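Local coordinates for PH1570-like domain-containing protein (Pyrococcus horikoshii, PDB 2HQ4) that is of unknown function but has an alpha-plus-beta fold, with helices packed against a long antiparallel sheet, at residues Y48-P53 and A151-K156; R141-N146 and K156-W161; V30-Y35 and L44-E49. All coordinates share one frame; numbering follows the deposited sequence.

Contact 1 of 3, residues Y48-P53 and A151-K156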
loop_
_atom_site.group_PDB
_atom_site.type_symbol
_atom_site.label_atom_id
_atom_site.label_comp_id
_atom_site.label_asym_id
_atom_site.label_seq_id
_atom_site.Cartn_x
_atom_site.Cartn_y
_atom_site.Cartn_z
ATOM N N TYR A 48 9.121 6.447 -4.872
ATOM C CA TYR A 48 10.476 6.308 -5.377
ATOM C C TYR A 48 10.528 5.467 -6.653
ATOM O O TYR A 48 11.135 5.870 -7.675
ATOM C CB TYR A 48 11.341 5.693 -4.283
ATOM C CG TYR A 48 12.822 5.587 -4.600
ATOM C CD1 TYR A 48 13.712 6.622 -4.269
ATOM C CD2 TYR A 48 13.340 4.430 -5.186
ATOM C CE1 TYR A 48 15.106 6.502 -4.559
ATOM C CE2 TYR A 48 14.708 4.314 -5.486
ATOM C CZ TYR A 48 15.569 5.349 -5.156
ATOM O OH TYR A 48 16.908 5.183 -5.439
ATOM N N GLU A 49 9.910 4.295 -6.594
ATOM C CA GLU A 49 9.915 3.398 -7.734
ATOM C C GLU A 49 9.194 4.017 -8.945
ATOM O O GLU A 49 9.668 3.858 -10.068
ATOM C CB GLU A 49 9.321 2.033 -7.360
ATOM C CG GLU A 49 9.186 1.089 -8.555
ATOM C CD GLU A 49 8.770 -0.312 -8.170
ATOM O OE1 GLU A 49 8.919 -0.686 -6.981
ATOM O OE2 GLU A 49 8.313 -1.062 -9.071
ATOM N N LEU A 50 8.091 4.737 -8.714
ATOM C CA LEU A 50 7.341 5.381 -9.785
ATOM C C LEU A 50 8.155 6.464 -10.549
ATOM O O LEU A 50 8.026 6.591 -11.776
ATOM C CB LEU A 50 6.034 5.984 -9.275
ATOM C CG LEU A 50 4.816 5.081 -9.008
ATOM C CD1 LEU A 50 3.641 5.940 -8.494
ATOM C CD2 LEU A 50 4.389 4.319 -10.331
ATOM N N TYR A 51 8.990 7.204 -9.812
ATOM C CA TYR A 51 9.694 8.380 -10.340
ATOM C C TYR A 51 11.179 8.138 -10.603
ATOM O O TYR A 51 11.839 8.956 -11.255
ATOM C CB TYR A 51 9.434 9.628 -9.438
ATOM C CG TYR A 51 8.055 10.155 -9.720
ATOM C CD1 TYR A 51 7.833 10.997 -10.819
ATOM C CD2 TYR A 51 6.938 9.681 -9.010
ATOM C CE1 TYR A 51 6.542 11.445 -11.146
ATOM C CE2 TYR A 51 5.620 10.114 -9.329
ATOM C CZ TYR A 51 5.443 11.003 -10.394
ATOM O OH TYR A 51 4.187 11.441 -10.722
ATOM N N LEU A 52 11.678 6.989 -10.155
ATOM C CA LEU A 52 13.039 6.539 -10.439
ATOM C C LEU A 52 13.412 6.662 -11.917
ATOM O O LEU A 52 14.501 7.174 -12.220
ATOM C CB LEU A 52 13.259 5.108 -9.933
ATOM C CG LEU A 52 14.584 4.404 -10.132
ATOM C CD1 LEU A 52 15.715 5.274 -9.572
ATOM C CD2 LEU A 52 14.514 3.076 -9.393
ATOM N N PRO A 53 12.538 6.199 -12.835
ATOM C CA PRO A 53 12.866 6.352 -14.256
ATOM C C PRO A 53 13.097 7.793 -14.729
ATOM O O PRO A 53 13.939 8.000 -15.589
ATOM C CB PRO A 53 11.638 5.752 -14.965
ATOM C CG PRO A 53 11.088 4.725 -13.982
ATOM C CD PRO A 53 11.259 5.473 -12.663
ATOM N N ALA A 151 -1.614 -3.912 -6.784
ATOM C CA ALA A 151 -1.232 -4.955 -5.808
ATOM C C ALA A 151 0.262 -5.260 -5.840
ATOM O O ALA A 151 0.883 -5.292 -4.805
ATOM C CB ALA A 151 -2.042 -6.278 -5.990
ATOM N N ASN A 152 0.833 -5.489 -7.027
ATOM C CA ASN A 152 2.268 -5.852 -7.122
ATOM C C ASN A 152 3.225 -4.777 -6.638
ATOM O O ASN A 152 4.300 -5.099 -6.147
ATOM C CB ASN A 152 2.671 -6.280 -8.557
ATOM C CG ASN A 152 1.750 -7.414 -9.099
ATOM O OD1 ASN A 152 2.184 -8.569 -9.261
ATOM N ND2 ASN A 152 0.485 -7.084 -9.326
ATOM N N LYS A 153 2.847 -3.530 -6.839
ATOM C CA LYS A 153 3.627 -2.373 -6.386
ATOM C C LYS A 153 3.737 -2.364 -4.850
ATOM O O LYS A 153 4.766 -1.931 -4.300
ATOM C CB LYS A 153 2.966 -1.100 -6.854
ATOM C CG LYS A 153 2.922 -0.961 -8.422
ATOM C CD LYS A 153 2.277 0.389 -8.786
ATOM C CE LYS A 153 2.156 0.628 -10.324
ATOM N NZ LYS A 153 3.166 -0.082 -11.160
ATOM N N ILE A 154 2.661 -2.780 -4.190
ATOM C CA ILE A 154 2.603 -2.915 -2.714
ATOM C C ILE A 154 3.327 -4.142 -2.240
ATOM O O ILE A 154 4.149 -4.062 -1.307
ATOM C CB ILE A 154 1.126 -2.895 -2.185
ATOM C CG1 ILE A 154 0.468 -1.541 -2.458
ATOM C CG2 ILE A 154 1.021 -3.178 -0.651
ATOM C CD1 ILE A 154 -1.075 -1.622 -2.466
ATOM N N LEU A 155 3.058 -5.279 -2.886
ATOM C CA LEU A 155 3.552 -6.579 -2.445
ATOM C C LEU A 155 5.075 -6.594 -2.400
ATOM O O LEU A 155 5.665 -7.301 -1.573
ATOM C CB LEU A 155 3.043 -7.688 -3.365
ATOM C CG LEU A 155 1.562 -8.083 -3.294
ATOM C CD1 LEU A 155 1.201 -9.110 -4.414
ATOM C CD2 LEU A 155 1.255 -8.620 -1.894
ATOM N N LYS A 156 5.689 -5.770 -3.255
ATOM C CA LYS A 156 7.161 -5.681 -3.358
ATOM C C LYS A 156 7.819 -5.153 -2.054
ATOM O O LYS A 156 8.981 -5.478 -1.752
ATOM C CB LYS A 156 7.521 -4.795 -4.542
ATOM C CG LYS A 156 8.991 -4.475 -4.694
ATOM C CD LYS A 156 9.265 -3.673 -5.975
ATOM C CE LYS A 156 8.492 -4.233 -7.158
ATOM N NZ LYS A 156 8.831 -3.472 -8.389
HETATM O O HOH W 1 6.192 -0.304 -6.012
HETATM O O HOH W 2 5.827 1.148 -9.844
#

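Contact 2 of 3, residues R141-N146 and K156-W161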
loop_
_atom_site.group_PDB
_atom_site.type_symbol
_atom_site.label_atom_id
_atom_site.label_comp_id
_atom_site.label_asym_id
_atom_site.label_seq_id
_atom_site.Cartn_x
_atom_site.Cartn_y
_atom_site.Cartn_z
ATOM N N ARG A 141 -1.899 -4.210 8.232
ATOM C CA ARG A 141 -2.131 -3.055 7.373
ATOM C C ARG A 141 -3.059 -3.491 6.255
ATOM O O ARG A 141 -2.891 -4.594 5.670
ATOM C CB ARG A 141 -0.804 -2.585 6.793
ATOM C CG ARG A 141 0.198 -2.336 7.907
ATOM C CD ARG A 141 1.514 -1.978 7.374
ATOM N NE ARG A 141 2.198 -3.051 6.646
ATOM C CZ ARG A 141 3.466 -2.943 6.320
ATOM N NH1 ARG A 141 4.103 -1.842 6.696
ATOM N NH2 ARG A 141 4.102 -3.899 5.675
ATOM N N LEU A 142 -4.038 -2.645 5.992
ATOM C CA LEU A 142 -4.978 -2.847 4.916
ATOM C C LEU A 142 -4.776 -1.716 3.893
ATOM O O LEU A 142 -4.947 -0.500 4.220
ATOM C CB LEU A 142 -6.402 -2.839 5.482
ATOM C CG LEU A 142 -7.481 -2.871 4.391
ATOM C CD1 LEU A 142 -7.637 -4.320 3.782
ATOM C CD2 LEU A 142 -8.745 -2.394 5.005
ATOM N N PHE A 143 -4.391 -2.108 2.682
ATOM C CA PHE A 143 -4.213 -1.166 1.578
ATOM C C PHE A 143 -5.455 -1.208 0.698
ATOM O O PHE A 143 -6.026 -2.297 0.491
ATOM C CB PHE A 143 -3.039 -1.608 0.727
ATOM C CG PHE A 143 -1.730 -1.632 1.458
ATOM C CD1 PHE A 143 -0.853 -0.518 1.379
ATOM C CD2 PHE A 143 -1.352 -2.767 2.197
ATOM C CE1 PHE A 143 0.402 -0.541 2.066
ATOM C CE2 PHE A 143 -0.137 -2.807 2.889
ATOM C CZ PHE A 143 0.754 -1.671 2.806
ATOM N N ILE A 144 -5.909 -0.062 0.214
ATOM C CA ILE A 144 -7.015 -0.050 -0.757
ATOM C C ILE A 144 -6.452 0.737 -1.923
ATOM O O ILE A 144 -5.667 1.686 -1.706
ATOM C CB ILE A 144 -8.384 0.486 -0.209
ATOM C CG1 ILE A 144 -8.311 1.947 0.259
ATOM C CG2 ILE A 144 -8.942 -0.455 0.981
ATOM C CD1 ILE A 144 -9.742 2.550 0.595
ATOM N N PHE A 145 -6.792 0.341 -3.144
ATOM C CA PHE A 145 -6.185 0.946 -4.311
ATOM C C PHE A 145 -7.158 0.959 -5.509
ATOM O O PHE A 145 -8.189 0.268 -5.477
ATOM C CB PHE A 145 -4.829 0.250 -4.626
ATOM C CG PHE A 145 -4.839 -1.279 -4.452
ATOM C CD1 PHE A 145 -5.271 -2.116 -5.488
ATOM C CD2 PHE A 145 -4.393 -1.856 -3.248
ATOM C CE1 PHE A 145 -5.271 -3.523 -5.325
ATOM C CE2 PHE A 145 -4.388 -3.212 -3.049
ATOM C CZ PHE A 145 -4.841 -4.080 -4.106
ATOM N N ASN A 146 -6.825 1.701 -6.574
ATOM C CA ASN A 146 -7.846 2.000 -7.588
ATOM C C ASN A 146 -7.921 0.948 -8.704
ATOM O O ASN A 146 -8.926 0.900 -9.400
ATOM C CB ASN A 146 -7.602 3.398 -8.226
ATOM C CG ASN A 146 -6.274 3.458 -8.920
ATOM O OD1 ASN A 146 -5.272 3.013 -8.354
ATOM N ND2 ASN A 146 -6.242 3.962 -10.176
ATOM N N LYS A 156 5.689 -5.770 -3.255
ATOM C CA LYS A 156 7.161 -5.681 -3.358
ATOM C C LYS A 156 7.819 -5.153 -2.054
ATOM O O LYS A 156 8.981 -5.478 -1.752
ATOM C CB LYS A 156 7.521 -4.795 -4.542
ATOM C CG LYS A 156 8.991 -4.475 -4.694
ATOM C CD LYS A 156 9.265 -3.673 -5.975
ATOM C CE LYS A 156 8.492 -4.233 -7.158
ATOM N NZ LYS A 156 8.831 -3.472 -8.389
ATOM N N TYR A 157 7.067 -4.369 -1.289
ATOM C CA TYR A 157 7.646 -3.598 -0.183
ATOM C C TYR A 157 7.051 -3.892 1.177
ATOM O O TYR A 157 7.517 -3.330 2.195
ATOM C CB TYR A 157 7.530 -2.101 -0.454
ATOM C CG TYR A 157 8.303 -1.685 -1.672
ATOM C CD1 TYR A 157 9.685 -1.849 -1.726
ATOM C CD2 TYR A 157 7.657 -1.106 -2.758
ATOM C CE1 TYR A 157 10.406 -1.455 -2.856
ATOM C CE2 TYR A 157 8.367 -0.713 -3.889
ATOM C CZ TYR A 157 9.726 -0.896 -3.925
ATOM O OH TYR A 157 10.413 -0.500 -5.041
ATOM N N ILE A 158 6.054 -4.766 1.231
ATOM C CA ILE A 158 5.353 -4.934 2.526
ATOM C C ILE A 158 6.129 -5.725 3.540
ATOM O O ILE A 158 5.712 -5.808 4.710
ATOM C CB ILE A 158 3.947 -5.583 2.424
ATOM C CG1 ILE A 158 4.019 -6.957 1.736
ATOM C CG2 ILE A 158 2.933 -4.602 1.857
ATOM C CD1 ILE A 158 2.656 -7.707 1.756
ATOM N N TRP A 159 7.225 -6.337 3.104
ATOM C CA TRP A 159 8.018 -7.171 4.024
ATOM C C TRP A 159 9.160 -6.412 4.626
ATOM O O TRP A 159 9.770 -6.881 5.577
ATOM C CB TRP A 159 8.524 -8.425 3.324
ATOM C CG TRP A 159 7.401 -9.198 2.823
ATOM C CD1 TRP A 159 7.093 -9.440 1.517
ATOM C CD2 TRP A 159 6.357 -9.804 3.613
ATOM N NE1 TRP A 159 5.934 -10.177 1.442
ATOM C CE2 TRP A 159 5.462 -10.415 2.708
ATOM C CE3 TRP A 159 6.104 -9.900 4.994
ATOM C CZ2 TRP A 159 4.316 -11.110 3.136
ATOM C CZ3 TRP A 159 4.960 -10.594 5.427
ATOM C CH2 TRP A 159 4.093 -11.200 4.495
ATOM N N LYS A 160 9.457 -5.256 4.039
ATOM C CA LYS A 160 10.606 -4.446 4.396
ATOM C C LYS A 160 10.401 -3.462 5.569
ATOM O O LYS A 160 11.389 -2.992 6.144
ATOM C CB LYS A 160 11.113 -3.675 3.166
ATOM C CG LYS A 160 12.264 -4.319 2.417
ATOM C CD LYS A 160 13.369 -3.268 2.174
ATOM C CE LYS A 160 14.427 -3.711 1.148
ATOM N NZ LYS A 160 13.825 -3.977 -0.205
ATOM N N TRP A 161 9.159 -3.142 5.950
ATOM C CA TRP A 161 8.953 -2.039 6.926
ATOM C C TRP A 161 7.793 -2.114 7.964
ATOM O O TRP A 161 7.242 -3.183 8.277
ATOM C CB TRP A 161 8.914 -0.698 6.156
ATOM C CG TRP A 161 10.221 -0.363 5.454
ATOM C CD1 TRP A 161 11.421 -0.063 6.053
ATOM C CD2 TRP A 161 10.456 -0.288 4.041
ATOM N NE1 TRP A 161 12.383 0.185 5.104
ATOM C CE2 TRP A 161 11.820 0.053 3.860
ATOM C CE3 TRP A 161 9.651 -0.481 2.909
ATOM C CZ2 TRP A 161 12.394 0.208 2.591
ATOM C CZ3 TRP A 161 10.224 -0.338 1.652
ATOM C CH2 TRP A 161 11.580 0.013 1.503
#

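Contact 3 of 3, residues V30-Y35 and L44-E49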
loop_
_atom_site.group_PDB
_atom_site.type_symbol
_atom_site.label_atom_id
_atom_site.label_comp_id
_atom_site.label_asym_id
_atom_site.label_seq_id
_atom_site.Cartn_x
_atom_site.Cartn_y
_atom_site.Cartn_z
ATOM N N VAL A 30 -2.149 5.819 -10.180
ATOM C CA VAL A 30 -1.898 4.932 -9.024
ATOM C C VAL A 30 -2.469 5.671 -7.816
ATOM O O VAL A 30 -2.119 6.810 -7.572
ATOM C CB VAL A 30 -0.381 4.627 -8.811
ATOM C CG1 VAL A 30 -0.120 3.848 -7.511
ATOM C CG2 VAL A 30 0.235 3.851 -10.001
ATOM N N GLU A 31 -3.378 5.025 -7.094
ATOM C CA GLU A 31 -4.031 5.622 -5.936
ATOM C C GLU A 31 -4.017 4.531 -4.909
ATOM O O GLU A 31 -4.401 3.385 -5.196
ATOM C CB GLU A 31 -5.498 5.985 -6.249
ATOM C CG GLU A 31 -5.642 6.969 -7.426
ATOM C CD GLU A 31 -7.058 7.401 -7.683
ATOM O OE1 GLU A 31 -7.962 6.907 -6.984
ATOM O OE2 GLU A 31 -7.253 8.238 -8.598
ATOM N N VAL A 32 -3.564 4.885 -3.713
ATOM C CA VAL A 32 -3.491 3.929 -2.610
ATOM C C VAL A 32 -3.748 4.660 -1.278
ATOM O O VAL A 32 -3.299 5.799 -1.100
ATOM C CB VAL A 32 -2.139 3.124 -2.608
ATOM C CG1 VAL A 32 -0.884 4.058 -2.561
ATOM C CG2 VAL A 32 -2.117 2.028 -1.456
ATOM N N LYS A 33 -4.499 4.023 -0.389
ATOM C CA LYS A 33 -4.654 4.505 0.989
ATOM C C LYS A 33 -4.454 3.297 1.899
ATOM O O LYS A 33 -4.649 2.164 1.475
ATOM C CB LYS A 33 -6.060 5.102 1.190
ATOM C CG LYS A 33 -6.325 6.462 0.487
ATOM C CD LYS A 33 -7.776 7.002 0.628
ATOM C CE LYS A 33 -8.853 6.003 0.208
ATOM N NZ LYS A 33 -10.315 6.520 0.274
ATOM N N PHE A 34 -4.037 3.521 3.143
ATOM C CA PHE A 34 -3.831 2.397 4.066
ATOM C C PHE A 34 -4.552 2.668 5.357
ATOM O O PHE A 34 -4.817 3.840 5.699
ATOM C CB PHE A 34 -2.330 2.135 4.324
ATOM C CG PHE A 34 -1.674 3.163 5.173
ATOM C CD1 PHE A 34 -1.032 4.247 4.589
ATOM C CD2 PHE A 34 -1.684 3.043 6.592
ATOM C CE1 PHE A 34 -0.398 5.239 5.369
ATOM C CE2 PHE A 34 -1.091 4.057 7.383
ATOM C CZ PHE A 34 -0.425 5.141 6.765
ATOM N N TYR A 35 -4.919 1.575 6.034
ATOM C CA TYR A 35 -5.686 1.612 7.315
ATOM C C TYR A 35 -5.015 0.627 8.253
ATOM O O TYR A 35 -4.407 -0.318 7.805
ATOM C CB TYR A 35 -7.175 1.260 7.051
ATOM C CG TYR A 35 -7.735 2.325 6.146
ATOM C CD1 TYR A 35 -8.200 3.525 6.682
ATOM C CD2 TYR A 35 -7.688 2.180 4.757
ATOM C CE1 TYR A 35 -8.624 4.563 5.852
ATOM C CE2 TYR A 35 -8.090 3.234 3.915
ATOM C CZ TYR A 35 -8.593 4.380 4.484
ATOM O OH TYR A 35 -9.009 5.412 3.682
ATOM N N LEU A 44 6.190 5.440 0.474
ATOM C CA LEU A 44 7.425 6.139 0.044
ATOM C C LEU A 44 8.202 5.340 -0.974
ATOM O O LEU A 44 8.670 5.878 -1.997
ATOM C CB LEU A 44 8.356 6.410 1.247
ATOM C CG LEU A 44 7.845 7.479 2.187
ATOM C CD1 LEU A 44 8.764 7.583 3.460
ATOM C CD2 LEU A 44 7.868 8.780 1.413
ATOM N N ALA A 45 8.341 4.043 -0.718
ATOM C CA ALA A 45 9.042 3.175 -1.663
ATOM C C ALA A 45 8.315 3.106 -3.012
ATOM O O ALA A 45 8.954 3.096 -4.071
ATOM C CB ALA A 45 9.211 1.778 -1.057
ATOM N N MET A 46 6.985 3.055 -2.982
ATOM C CA MET A 46 6.197 3.063 -4.236
ATOM C C MET A 46 6.429 4.350 -5.042
ATOM O O MET A 46 6.510 4.299 -6.271
ATOM C CB MET A 46 4.679 2.930 -3.909
ATOM C CG MET A 46 4.252 1.535 -3.295
ATOM S SD MET A 46 2.568 1.511 -2.620
ATOM C CE MET A 46 1.647 1.598 -4.178
ATOM N N ILE A 47 6.493 5.501 -4.362
ATOM C CA ILE A 47 6.725 6.813 -5.003
ATOM C C ILE A 47 8.111 6.857 -5.643
ATOM O O ILE A 47 8.270 7.244 -6.808
ATOM C CB ILE A 47 6.543 7.983 -3.962
ATOM C CG1 ILE A 47 5.068 8.158 -3.630
ATOM C CG2 ILE A 47 7.093 9.306 -4.513
ATOM C CD1 ILE A 47 4.754 8.944 -2.237
ATOM N N TYR A 48 9.121 6.447 -4.872
ATOM C CA TYR A 48 10.476 6.308 -5.377
ATOM C C TYR A 48 10.528 5.467 -6.653
ATOM O O TYR A 48 11.135 5.870 -7.675
ATOM C CB TYR A 48 11.341 5.693 -4.283
ATOM C CG TYR A 48 12.822 5.587 -4.600
ATOM C CD1 TYR A 48 13.712 6.622 -4.269
ATOM C CD2 TYR A 48 13.340 4.430 -5.186
ATOM C CE1 TYR A 48 15.106 6.502 -4.559
ATOM C CE2 TYR A 48 14.708 4.314 -5.486
ATOM C CZ TYR A 48 15.569 5.349 -5.156
ATOM O OH TYR A 48 16.908 5.183 -5.439
ATOM N N GLU A 49 9.910 4.295 -6.594
ATOM C CA GLU A 49 9.915 3.398 -7.734
ATOM C C GLU A 49 9.194 4.017 -8.945
ATOM O O GLU A 49 9.668 3.858 -10.068
ATOM C CB GLU A 49 9.321 2.033 -7.360
ATOM C CG GLU A 49 9.186 1.089 -8.555
ATOM C CD GLU A 49 8.770 -0.312 -8.170
ATOM O OE1 GLU A 49 8.919 -0.686 -6.981
ATOM O OE2 GLU A 49 8.313 -1.062 -9.071
#

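Contact 1 of 3, residues Y48-P53 and A151-K156
Helix 40-55 and the short C-terminal helix 150-155 lie side by side on the same face of the long antiparallel sheet, and here E49 and L50 of the first meet K153 of the second and K156 near its end. The backbones stay well apart, with the closest alpha carbons, E49 CA and K153 CA, separated by 8.6 Å. Long, polar side chains span the gap here, and glutamate and lysine suit this solvent-facing edge, where I154 and L155 turn instead to the sheet.

E49 leaves its helix with CG anti to the backbone N (chi1 175°) and stays extended, which carries the carboxylate across the groove. K156 comes from the opposite direction. Its chain bends at chi3 (-43°), and its ammonium reaches the carboxylate as a salt bridge and hydrogen bond, K156 NZ to E49 OE2 at 2.6 Å. The nitrogen arrives on the syn side of OE2, tilted 25° out of the carboxylate plane. The other oxygen, OE1, accepts a hydrogen bond from the hydroxyl of Y157, so the two oxygens have different principal partners and the carboxylate's rotation is restrained. With K153 NZ also 5.6 Å from E49 OE2, the surroundings would probably stabilise the ionised glutamate.

K153 does not touch the carboxylate directly. Its aliphatic part lies near L50, with K153 CE 4.3 Å from L50 CD2, a leucine that gives the lysine methylenes an apolar neighbour. Two waters complete the bridge. One donates to the backbone oxygen of K153 and weakly to E49 OE1; the other accepts from K153 NZ at 3.2 Å and gives a weak bond to E49 OE2 at 3.4 Å.

Contact 2 of 3, residues R141-N146 and K156-W161
The C-terminal tail that follows helix 150-155 turns back toward the sheet, on the face that carries this helix, setting I158 and the last residue, W161, against R141 and F143 of the inner strand 141-145. R141 and F143 are two places apart, so both point from the same face of the sheet toward the tail.

I158 serves both. I158 CG2 sits anti to its carbonyl carbon (chi1 57° for CG1) and meets the phenyl ring obliquely, at 3.7 Å from F143 CE2, while CG1 is turned to the neighbouring W159 ring. A branched aliphatic residue can thus fill two directions at once. Its carbonyl oxygen comes to the edge of the guanidinium, near its plane: R141 NH2 and I158 O are 2.7 Å apart, but the angle is too poor for a hydrogen bond. W161 O stands farther off, 3.8 Å from R141 NH1, in an oblique position. One face of the guanidinium is approached by F143 CZ, 4.3 Å above the plane and offset toward the rim.

From outside the two segments, D137 OD2 forms a salt bridge with R141 NE, and D38 O adds a weak bond to NH1. The D137 carboxylate probably offsets part of the buried positive charge; the I158 carbonyl and W161 O, at the chain terminus, would probably add to the negative surroundings, while F143–I158 supplies the apolar part.

Contact 3 of 3, residues V30-Y35 and L44-E49
Backbone bonds of 3.0 Å from Y48 N to L44 O and from E49 N to A45 O run through the turn of helix 40-55 that presents M46 to V32 and V30 of strand 30-36. No polar bond crosses between helix and strand. Everything between them is apolar and buried, as expected where a helix lies on one face of an antiparallel sheet, and the alpha carbons of the nearest pair, V30 and M46, are 9.6 Å apart.

That distance suits methionine, which is long, unbranched and flexible. Its bend at chi3 (71°) swings the terminal methyl out of line with the chain and onto the strand, where M46 CE rests 3.9 Å from V32 CG1; the two side chains are oblique to each other. V32 holds CG1 between its backbone N and carbonyl carbon (chi1 56°), which aims that branch at the methyl. V30, on the same strand face, reaches the methyl more loosely, with its CG1 4.4 Å from M46 CE.

Beta-branched valines suit a strand, and their short side chains let the methionine methyl lie against them. F23 of the adjacent strand and I154 of helix 150-155 also touch both V32 and M46, placing the pair within a wider hydrophobic cluster. With no directional bond between the segments, their attachment depends on dispersion and on the exclusion of water.

Contacts 2 and 3 lie in the interior and contact 1 at the surface, a difference that shows in their chemistry. Contact 3 is wholly apolar, contact 2 mixes an aliphatic-aromatic pair with a buried arginine, and contact 1 relies on opposite charges and bridging water. Contacts 1 and 3 use successive turns along one side of helix 40-55, the first meeting helix 150-155 and its tail, the second strand 30-36. Contact 2 reaches strand 141-145, the sheet neighbour of strand 30-36. I154 knits them together: I154 CG1 lies 3.7 Å from M46 SD and I154 CG2 3.7 Å from F143 CD2. K156 lies in segments of contacts 1 and 2 but touches its partner only in contact 1.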